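Putative thioesterase (Escherichia coli, PDB 5UGZ) probably hydrolyses thioester links to release intermediates from the colibactin NRPS/PKS assembly line, acting as a type II thioesterase. Local coordinates at residues Y40-V45 / K240-V245; F95-G100 / A233-V238; H116-A121 / R192-P197. All blocks are in the same frame, centred on the assembly; numbering follows the deposited sequence.

Interaction 1 of 3, residues Y40-V45 / K240-V245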
loop_
_atom_site.group_PDB
_atom_site.type_symbol
_atom_site.label_atom_id
_atom_site.label_comp_id
_atom_site.label_asym_id
_atom_site.label_seq_id
_atom_site.Cartn_x
_atom_site.Cartn_y
_atom_site.Cartn_z
ATOM N N TYR A 40 -1.963 12.171 -5.244
ATOM C CA TYR A 40 -2.460 13.544 -5.352
ATOM C C TYR A 40 -3.638 13.628 -6.322
ATOM O O TYR A 40 -4.596 14.377 -6.080
ATOM C CB TYR A 40 -1.358 14.504 -5.810
ATOM C CG TYR A 40 -0.203 14.763 -4.849
ATOM C CD1 TYR A 40 -0.269 14.427 -3.511
ATOM C CD2 TYR A 40 0.954 15.377 -5.310
ATOM C CE1 TYR A 40 0.807 14.693 -2.651
ATOM C CE2 TYR A 40 2.018 15.641 -4.481
ATOM C CZ TYR A 40 1.954 15.306 -3.153
ATOM O OH TYR A 40 3.073 15.583 -2.367
ATOM N N LYS A 41 -3.581 12.863 -7.427
ATOM C CA LYS A 41 -4.609 12.883 -8.463
ATOM C C LYS A 41 -5.931 12.293 -7.981
ATOM O O LYS A 41 -6.965 12.494 -8.639
ATOM C CB LYS A 41 -4.118 12.118 -9.694
ATOM C CG LYS A 41 -3.798 10.649 -9.417
ATOM C CD LYS A 41 -3.291 9.949 -10.656
ATOM C CE LYS A 41 -2.855 8.521 -10.372
ATOM N NZ LYS A 41 -1.567 8.458 -9.620
ATOM N N TRP A 42 -5.917 11.551 -6.867
ATOM C CA TRP A 42 -7.138 10.973 -6.332
ATOM C C TRP A 42 -8.133 12.033 -5.885
ATOM O O TRP A 42 -9.327 11.736 -5.772
ATOM C CB TRP A 42 -6.818 10.056 -5.150
ATOM C CG TRP A 42 -6.220 8.748 -5.547
ATOM C CD1 TRP A 42 -5.387 8.506 -6.598
ATOM C CD2 TRP A 42 -6.433 7.491 -4.900
ATOM N NE1 TRP A 42 -5.057 7.176 -6.635
ATOM C CE2 TRP A 42 -5.685 6.533 -5.600
ATOM C CE3 TRP A 42 -7.186 7.088 -3.797
ATOM C CZ2 TRP A 42 -5.682 5.195 -5.242
ATOM C CZ3 TRP A 42 -7.175 5.767 -3.439
ATOM C CH2 TRP A 42 -6.436 4.833 -4.161
ATOM N N ARG A 43 -7.671 13.249 -5.596
ATOM C CA ARG A 43 -8.575 14.295 -5.136
ATOM C C ARG A 43 -9.526 14.779 -6.226
ATOM O O ARG A 43 -10.440 15.556 -5.933
ATOM C CB ARG A 43 -7.770 15.458 -4.575
ATOM C CG ARG A 43 -8.022 15.684 -3.102
ATOM C CD ARG A 43 -7.106 16.769 -2.579
ATOM N NE ARG A 43 -7.434 18.055 -3.187
ATOM C CZ ARG A 43 -6.539 18.931 -3.628
ATOM N NH1 ARG A 43 -5.237 18.669 -3.547
ATOM N NH2 ARG A 43 -6.950 20.064 -4.168
ATOM N N SER A 44 -9.376 14.308 -7.462
ATOM C CA SER A 44 -10.298 14.701 -8.519
ATOM C C SER A 44 -11.462 13.728 -8.697
ATOM O O SER A 44 -12.378 14.030 -9.471
ATOM C CB SER A 44 -9.546 14.860 -9.853
ATOM O OG SER A 44 -9.295 13.601 -10.462
ATOM N N VAL A 45 -11.446 12.579 -8.018
ATOM C CA VAL A 45 -12.523 11.597 -8.120
ATOM C C VAL A 45 -13.067 11.154 -6.764
ATOM O O VAL A 45 -14.199 10.639 -6.692
ATOM C CB VAL A 45 -12.058 10.367 -8.943
ATOM C CG1 VAL A 45 -12.182 10.650 -10.429
ATOM C CG2 VAL A 45 -10.606 10.040 -8.650
ATOM N N LYS A 240 -2.978 3.436 -13.691
ATOM C CA LYS A 240 -3.599 3.531 -15.007
ATOM C C LYS A 240 -5.114 3.589 -14.903
ATOM O O LYS A 240 -5.766 4.298 -15.680
ATOM C CB LYS A 240 -3.165 2.355 -15.888
ATOM C CG LYS A 240 -3.623 2.504 -17.342
ATOM C CD LYS A 240 -3.217 1.331 -18.200
ATOM C CE LYS A 240 -3.488 1.623 -19.660
ATOM N NZ LYS A 240 -3.455 0.382 -20.489
ATOM N N HIS A 241 -5.692 2.856 -13.964
ATOM C CA HIS A 241 -7.134 2.833 -13.759
ATOM C C HIS A 241 -7.497 3.411 -12.399
ATOM O O HIS A 241 -8.443 2.970 -11.741
ATOM C CB HIS A 241 -7.676 1.417 -13.921
ATOM C CG HIS A 241 -7.278 0.773 -15.212
ATOM N ND1 HIS A 241 -7.499 1.366 -16.439
ATOM C CD2 HIS A 241 -6.670 -0.409 -15.471
ATOM C CE1 HIS A 241 -7.045 0.577 -17.396
ATOM N NE2 HIS A 241 -6.535 -0.505 -16.836
ATOM N N PHE A 242 -6.748 4.428 -11.970
ATOM C CA PHE A 242 -6.979 4.990 -10.649
ATOM C C PHE A 242 -8.403 5.493 -10.487
ATOM O O PHE A 242 -8.911 5.533 -9.365
ATOM C CB PHE A 242 -5.977 6.108 -10.362
ATOM C CG PHE A 242 -6.382 7.443 -10.893
ATOM C CD1 PHE A 242 -6.898 8.406 -10.046
ATOM C CD2 PHE A 242 -6.237 7.745 -12.236
ATOM C CE1 PHE A 242 -7.271 9.636 -10.528
ATOM C CE2 PHE A 242 -6.605 8.982 -12.728
ATOM C CZ PHE A 242 -7.118 9.931 -11.883
ATOM N N GLU A 243 -9.065 5.892 -11.574
ATOM C CA GLU A 243 -10.405 6.449 -11.410
ATOM C C GLU A 243 -11.401 5.367 -11.031
ATOM O O GLU A 243 -12.345 5.637 -10.280
ATOM C CB GLU A 243 -10.874 7.168 -12.680
ATOM C CG GLU A 243 -9.777 7.868 -13.479
ATOM C CD GLU A 243 -8.937 6.917 -14.363
ATOM O OE1 GLU A 243 -7.877 7.340 -14.885
ATOM O OE2 GLU A 243 -9.339 5.746 -14.555
ATOM N N GLN A 244 -11.206 4.151 -11.549
ATOM C CA GLN A 244 -12.034 3.005 -11.166
ATOM C C GLN A 244 -11.740 2.565 -9.739
ATOM O O GLN A 244 -12.660 2.277 -8.965
ATOM C CB GLN A 244 -11.792 1.833 -12.124
ATOM C CG GLN A 244 -12.433 1.967 -13.486
ATOM C CD GLN A 244 -11.667 1.200 -14.557
ATOM O OE1 GLN A 244 -10.651 1.678 -15.076
ATOM N NE2 GLN A 244 -12.150 0.003 -14.893
ATOM N N VAL A 245 -10.455 2.472 -9.386
ATOM C CA VAL A 245 -10.081 2.181 -8.005
ATOM C C VAL A 245 -10.764 3.161 -7.058
ATOM O O VAL A 245 -11.337 2.769 -6.035
ATOM C CB VAL A 245 -8.550 2.212 -7.846
ATOM C CG1 VAL A 245 -8.168 2.163 -6.373
ATOM C CG2 VAL A 245 -7.926 1.057 -8.582
#
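K41 and F242 both place CG between their own backbone N and carbonyl carbon, with chi1 at 60° and 85°, which lays the lysine chain across the phenyl ring. The contact illustrates how the methylenes of a lysine can pack like a hydrocarbon while its ammonium is served elsewhere. K41 stays extended through chi3, and its CD stands 3.8 Å above the centroid of the F242 ring, 1° off the ring normal, a well-centred CH-pi contact. K41 CE follows over the same face, 3.7 Å from F242 CG, while CG of E243 covers the rim of the opposite face. The bend at chi4 lifts the ammonium away from the face, so that any cation-pi attraction is long and at most weak. NZ finds its polar partners in the carboxylate of D239, as a salt bridge, and in the carbonyl of M38.

F242 CE1 lies 3.4 Å from K41 O, a carbonyl already taken up by two donors of S44: its backbone N, and OG at 3.2 Å from K41 O. V45 CG2 packs 3.8 Å from F242 CE1. Beside the ring, the indole of W42 runs in the other direction, nearly parallel but slid so far along that the touch is W42 CD1 against F242 CD1, at 3.8 Å. Deeper, W42 CH2 rests 3.9 Å from V245 CG1.

The contact seats the 3-10 turn 40-44 against the start of helix 242-259, reinforced by the bond from N250 ND2 to V45 O. W42 carries the packing inward, touching L26 and C28 of strand 24-29, L52 of strand 50-54 and V246 of the helix, and meeting F95 edge-to-face.

Interaction 2 of 3, residues F95-G100 / A233-V238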
loop_
_atom_site.group_PDB
_atom_site.type_symbol
_atom_site.label_atom_id
_atom_site.label_comp_id
_atom_site.label_asym_id
_atom_site.label_seq_id
_atom_site.Cartn_x
_atom_site.Cartn_y
_atom_site.Cartn_z
ATOM N N PHE A 95 -5.611 2.762 2.601
ATOM C CA PHE A 95 -5.342 2.144 1.317
ATOM C C PHE A 95 -3.832 2.050 1.156
ATOM O O PHE A 95 -3.117 3.004 1.465
ATOM C CB PHE A 95 -5.961 2.968 0.157
ATOM C CG PHE A 95 -5.665 2.419 -1.211
ATOM C CD1 PHE A 95 -4.424 2.628 -1.810
ATOM C CD2 PHE A 95 -6.621 1.687 -1.901
ATOM C CE1 PHE A 95 -4.131 2.113 -3.070
ATOM C CE2 PHE A 95 -6.336 1.172 -3.176
ATOM C CZ PHE A 95 -5.087 1.387 -3.754
ATOM N N GLY A 96 -3.351 0.909 0.681
ATOM C CA GLY A 96 -1.944 0.760 0.340
ATOM C C GLY A 96 -1.818 -0.164 -0.844
ATOM O O GLY A 96 -2.614 -1.087 -1.005
ATOM N N HIS A 97 -0.827 0.100 -1.698
ATOM C CA HIS A 97 -0.536 -0.740 -2.859
ATOM C C HIS A 97 0.785 -1.461 -2.632
ATOM O O HIS A 97 1.787 -0.838 -2.257
ATOM C CB HIS A 97 -0.478 0.069 -4.163
ATOM C CG HIS A 97 -0.389 -0.781 -5.404
ATOM N ND1 HIS A 97 -1.495 -1.332 -6.017
ATOM C CD2 HIS A 97 0.677 -1.189 -6.132
ATOM C CE1 HIS A 97 -1.115 -2.030 -7.072
ATOM N NE2 HIS A 97 0.199 -1.960 -7.162
ATOM N N SER A 98 0.775 -2.777 -2.836
ATOM C CA SER A 98 1.970 -3.633 -2.757
ATOM C C SER A 98 2.631 -3.494 -1.389
ATOM O O SER A 98 1.995 -3.852 -0.384
ATOM C CB SER A 98 2.862 -3.320 -3.950
ATOM O OG SER A 98 3.470 -4.521 -4.377
ATOM N N LEU A 99 3.884 -3.036 -1.298
ATOM C CA LEU A 99 4.524 -2.813 -0.004
ATOM C C LEU A 99 3.674 -1.913 0.877
ATOM O O LEU A 99 3.597 -2.108 2.096
ATOM C CB LEU A 99 5.911 -2.194 -0.210
ATOM C CG LEU A 99 6.638 -1.704 1.029
ATOM C CD1 LEU A 99 6.991 -2.877 1.958
ATOM C CD2 LEU A 99 7.869 -0.915 0.622
ATOM N N GLY A 100 3.035 -0.913 0.274
ATOM C CA GLY A 100 2.133 -0.063 1.014
ATOM C C GLY A 100 0.968 -0.814 1.604
ATOM O O GLY A 100 0.366 -0.343 2.574
ATOM N N ALA A 233 -4.802 -5.909 -16.830
ATOM C CA ALA A 233 -4.182 -4.904 -15.985
ATOM C C ALA A 233 -2.983 -5.530 -15.307
ATOM O O ALA A 233 -3.074 -6.645 -14.791
ATOM C CB ALA A 233 -5.168 -4.365 -14.943
ATOM N N ASP A 234 -1.865 -4.813 -15.317
ATOM C CA ASP A 234 -0.643 -5.291 -14.690
ATOM C C ASP A 234 -0.541 -4.806 -13.247
ATOM O O ASP A 234 -1.548 -4.483 -12.613
ATOM C CB ASP A 234 0.565 -4.823 -15.497
ATOM C CG ASP A 234 0.637 -3.305 -15.600
ATOM O OD1 ASP A 234 -0.348 -2.606 -15.249
ATOM O OD2 ASP A 234 1.691 -2.805 -16.039
ATOM N N HIS A 235 0.679 -4.744 -12.721
ATOM C CA HIS A 235 0.865 -4.316 -11.341
ATOM C C HIS A 235 0.430 -2.877 -11.138
ATOM O O HIS A 235 -0.025 -2.512 -10.051
ATOM C CB HIS A 235 2.329 -4.482 -10.947
ATOM C CG HIS A 235 2.602 -4.252 -9.495
ATOM N ND1 HIS A 235 2.061 -5.038 -8.502
ATOM C CD2 HIS A 235 3.391 -3.343 -8.871
ATOM C CE1 HIS A 235 2.489 -4.614 -7.326
ATOM N NE2 HIS A 235 3.300 -3.588 -7.521
ATOM N N PHE A 236 0.576 -2.039 -12.158
ATOM C CA PHE A 236 0.359 -0.611 -11.996
ATOM C C PHE A 236 -0.998 -0.180 -12.522
ATOM O O PHE A 236 -1.166 0.971 -12.934
ATOM C CB PHE A 236 1.497 0.170 -12.650
ATOM C CG PHE A 236 2.786 0.060 -11.894
ATOM C CD1 PHE A 236 3.178 1.063 -11.029
ATOM C CD2 PHE A 236 3.581 -1.062 -12.017
ATOM C CE1 PHE A 236 4.336 0.959 -10.328
ATOM C CE2 PHE A 236 4.751 -1.175 -11.306
ATOM C CZ PHE A 236 5.125 -0.166 -10.457
ATOM N N PHE A 237 -1.975 -1.098 -12.490
ATOM C CA PHE A 237 -3.370 -0.723 -12.668
ATOM C C PHE A 237 -3.779 0.361 -11.681
ATOM O O PHE A 237 -4.668 1.160 -11.984
ATOM C CB PHE A 237 -4.275 -1.948 -12.503
ATOM C CG PHE A 237 -4.382 -2.426 -11.087
ATOM C CD1 PHE A 237 -5.202 -1.769 -10.180
ATOM C CD2 PHE A 237 -3.659 -3.516 -10.656
ATOM C CE1 PHE A 237 -5.292 -2.187 -8.877
ATOM C CE2 PHE A 237 -3.751 -3.941 -9.357
ATOM C CZ PHE A 237 -4.570 -3.274 -8.466
ATOM N N VAL A 238 -3.143 0.412 -10.500
ATOM C CA VAL A 238 -3.509 1.411 -9.489
ATOM C C VAL A 238 -3.326 2.832 -10.018
ATOM O O VAL A 238 -4.016 3.762 -9.578
ATOM C CB VAL A 238 -2.707 1.188 -8.184
ATOM C CG1 VAL A 238 -1.245 1.611 -8.362
ATOM C CG2 VAL A 238 -3.351 1.928 -6.998
#
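The GxSxG sequence at 96-100, a sharp turn between strand 91-97 and helix 99-113, fits the nucleophile elbow of alpha/beta-hydrolase thioesterases, and the turn 233-238 brings a histidine up to it. S98 occupies the strained backbone conformation of such an elbow, with phi 57° and psi -119°. Its OG, which also makes a weak hydrogen bond with G126 O, lies at the edge of the H235 imidazole, near the ring plane, 3.1 Å from H235 CE1 and 3.3 Å from H235 NE2. The other ring nitrogen, H235 ND1, is hydrogen-bonded to the carboxylate of D206, which fixes the rotation of the imidazole.

The second histidine, H97, precedes the serine and makes the largest share of the packing. With chi1 at -171° the H97 ring is carried away from its own backbone N and into the 233-238 turn. H97 NE2 comes within 2.9 Å of the carbonyl oxygen H235 O and also sits over one face of the H235 ring, 3.5 Å from H235 CE1. The other nitrogen, H97 ND1, is hydrogen-bonded to S125 OG. V238 covers a face of H97: its CG1 is 3.8 Å from the H97 centroid in a CH-pi contact. The H97 edge in turn points toward the face of F237 in an offset edge-to-face arrangement, with H97 CE1 3.9 Å from F237 CZ. Further in, the other methyl, V238 CG2, packs at the edge of the F95 ring, 3.7 Å from F95 CZ.

S98, H235 and D206 are placed in a manner consistent with the catalytic triad of a serine hydrolase, S98 on the elbow and H235 on the loop after strand 225-230.

Interaction 3 of 3, residues H116-A121 / R192-P197; sequences HDMPCA and RTLTCP
The two loops run in much the same direction, 29° apart, and converge along their length, from 7.3 Å between the CA atoms of M118 and T195 to 5.1 Å between those of A121 and P197. Where the gap is wider, a methionine spans it. CG of M118 is anti to the backbone N, and the bend at chi2 (81°) brings the sulfur to the facing chain: SD accepts a straight but weak hydrogen bond from T195 N, at 3.5 Å and 176°. The further bend at chi3 turns the terminal methyl to the threonine hydroxyl, M118 CE lying 3.5 Å from T195 OG1, while SD also packs 3.8 Å from L194 CD2.

As the chains close up, small groups meet carbonyls instead. C196 CB fits in beside the successive carbonyl oxygens of P119 and C120, 3.3 Å from C120 O; its SG lies 4.1 Å from P119 CG. C120 O also faces P197 CD, at 3.1 Å. A CA-H...O contact from A121 to P197 O completes the narrow end.

These loops lead into the neighbouring parallel strands 121-125 and 198-203, and the backbone bond between P197 and L122 begins their pairing. Helix 99-113 lies against M118 and P119 through L112 and V108, whereas L256 of helix 242-259 touches A121 and P197.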
loop_
_atom_site.group_PDB
_atom_site.type_symbol
_atom_site.label_atom_id
_atom_site.label_comp_id
_atom_site.label_asym_id
_atom_site.label_seq_id
_atom_site.Cartn_x
_atom_site.Cartn_y
_atom_site.Cartn_z
ATOM N N HIS A 116 -6.375 3.515 19.423
ATOM C CA HIS A 116 -7.296 4.199 18.530
ATOM C C HIS A 116 -8.419 3.248 18.136
ATOM O O HIS A 116 -8.316 2.035 18.302
ATOM C CB HIS A 116 -6.568 4.705 17.285
ATOM C CG HIS A 116 -5.493 5.702 17.580
ATOM N ND1 HIS A 116 -5.751 7.042 17.757
ATOM C CD2 HIS A 116 -4.155 5.554 17.726
ATOM C CE1 HIS A 116 -4.618 7.679 18.000
ATOM N NE2 HIS A 116 -3.635 6.798 17.987
ATOM N N ASP A 117 -9.488 3.811 17.577
ATOM C CA ASP A 117 -10.599 2.987 17.128
ATOM C C ASP A 117 -10.248 2.260 15.838
ATOM O O ASP A 117 -9.264 2.569 15.160
ATOM C CB ASP A 117 -11.859 3.815 16.889
ATOM C CG ASP A 117 -12.303 4.575 18.117
ATOM O OD1 ASP A 117 -12.312 3.988 19.229
ATOM O OD2 ASP A 117 -12.641 5.768 17.956
ATOM N N MET A 118 -11.090 1.282 15.516
ATOM C CA MET A 118 -10.968 0.506 14.289
ATOM C C MET A 118 -11.268 1.387 13.070
ATOM O O MET A 118 -12.159 2.235 13.128
ATOM C CB MET A 118 -11.941 -0.674 14.353
ATOM C CG MET A 118 -11.855 -1.708 13.244
ATOM S SD MET A 118 -10.562 -2.963 13.376
ATOM C CE MET A 118 -10.738 -3.522 15.066
ATOM N N PRO A 119 -10.527 1.230 11.961
ATOM C CA PRO A 119 -10.914 1.904 10.716
ATOM C C PRO A 119 -12.301 1.479 10.243
ATOM O O PRO A 119 -12.834 0.451 10.663
ATOM C CB PRO A 119 -9.837 1.456 9.719
ATOM C CG PRO A 119 -9.240 0.213 10.348
ATOM C CD PRO A 119 -9.277 0.465 11.803
ATOM N N CYS A 120 -12.869 2.300 9.346
ATOM C CA CYS A 120 -14.101 1.961 8.620
ATOM C C CYS A 120 -13.914 0.735 7.742
ATOM O O CYS A 120 -14.773 -0.161 7.698
ATOM C CB CYS A 120 -14.520 3.109 7.692
ATOM S SG CYS A 120 -15.007 4.617 8.396
ATOM N N ALA A 121 -12.839 0.743 6.956
ATOM C CA ALA A 121 -12.541 -0.221 5.911
ATOM C C ALA A 121 -11.065 -0.112 5.593
ATOM O O ALA A 121 -10.417 0.891 5.898
ATOM C CB ALA A 121 -13.356 0.029 4.643
ATOM N N ARG A 192 -5.443 -9.719 17.665
ATOM C CA ARG A 192 -6.810 -9.280 17.440
ATOM C C ARG A 192 -7.147 -9.514 15.990
ATOM O O ARG A 192 -6.272 -9.441 15.127
ATOM C CB ARG A 192 -6.969 -7.798 17.757
ATOM C CG ARG A 192 -6.244 -6.990 16.722
ATOM C CD ARG A 192 -6.448 -5.553 16.916
ATOM N NE ARG A 192 -5.799 -5.073 18.122
ATOM C CZ ARG A 192 -4.494 -4.860 18.230
ATOM N NH1 ARG A 192 -3.675 -5.128 17.216
ATOM N NH2 ARG A 192 -4.007 -4.389 19.359
ATOM N N THR A 193 -8.419 -9.796 15.732
ATOM C CA THR A 193 -8.964 -9.865 14.381
ATOM C C THR A 193 -9.608 -8.527 14.059
ATOM O O THR A 193 -10.419 -8.020 14.847
ATOM C CB THR A 193 -10.009 -10.977 14.235
ATOM O OG1 THR A 193 -9.417 -12.239 14.538
ATOM C CG2 THR A 193 -10.506 -11.040 12.815
ATOM N N LEU A 194 -9.243 -7.957 12.911
ATOM C CA LEU A 194 -9.916 -6.756 12.439
ATOM C C LEU A 194 -11.416 -7.015 12.352
ATOM O O LEU A 194 -11.864 -8.144 12.130
ATOM C CB LEU A 194 -9.342 -6.330 11.082
ATOM C CG LEU A 194 -7.834 -6.012 11.142
ATOM C CD1 LEU A 194 -7.247 -5.734 9.780
ATOM C CD2 LEU A 194 -7.575 -4.853 12.059
ATOM N N THR A 195 -12.200 -5.961 12.567
ATOM C CA THR A 195 -13.653 -6.031 12.490
ATOM C C THR A 195 -14.215 -5.044 11.466
ATOM O O THR A 195 -15.297 -4.492 11.655
ATOM C CB THR A 195 -14.286 -5.767 13.852
ATOM O OG1 THR A 195 -14.056 -4.406 14.218
ATOM C CG2 THR A 195 -13.694 -6.644 14.896
ATOM N N CYS A 196 -13.485 -4.791 10.393
ATOM C CA CYS A 196 -13.959 -3.940 9.318
ATOM C C CYS A 196 -13.853 -4.703 8.008
ATOM O O CYS A 196 -13.163 -5.724 7.931
ATOM C CB CYS A 196 -13.153 -2.640 9.244
ATOM S SG CYS A 196 -11.413 -2.890 8.905
ATOM N N PRO A 197 -14.547 -4.251 6.966
ATOM C CA PRO A 197 -14.436 -4.924 5.670
ATOM C C PRO A 197 -13.065 -4.700 5.044
ATOM O O PRO A 197 -12.445 -3.648 5.205
ATOM C CB PRO A 197 -15.546 -4.276 4.833
ATOM C CG PRO A 197 -16.362 -3.474 5.789
ATOM C CD PRO A 197 -15.493 -3.127 6.931
#

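Together the three contacts show how chemistry follows place in an alpha/beta fold. Interaction 2 is buried near the centre of the chain and is the one rich in polar rings, as expected of a probable active site. Interaction 1, partly buried and about 13 Å away between centres, is mostly apolar. It shares an aromatic seam with interaction 2, W42 CH2 lying 3.7 Å from F95 CZ, and its helix 242-259 directly follows helix 237-240. Interaction 3, also partly buried, lies apart, its centre about 22 Å from that of interaction 2, and joins loops through a thioether and carbonyl contacts. Strand 91-97 and helix 99-113, the arms of the elbow in 95-100, also border 116-121.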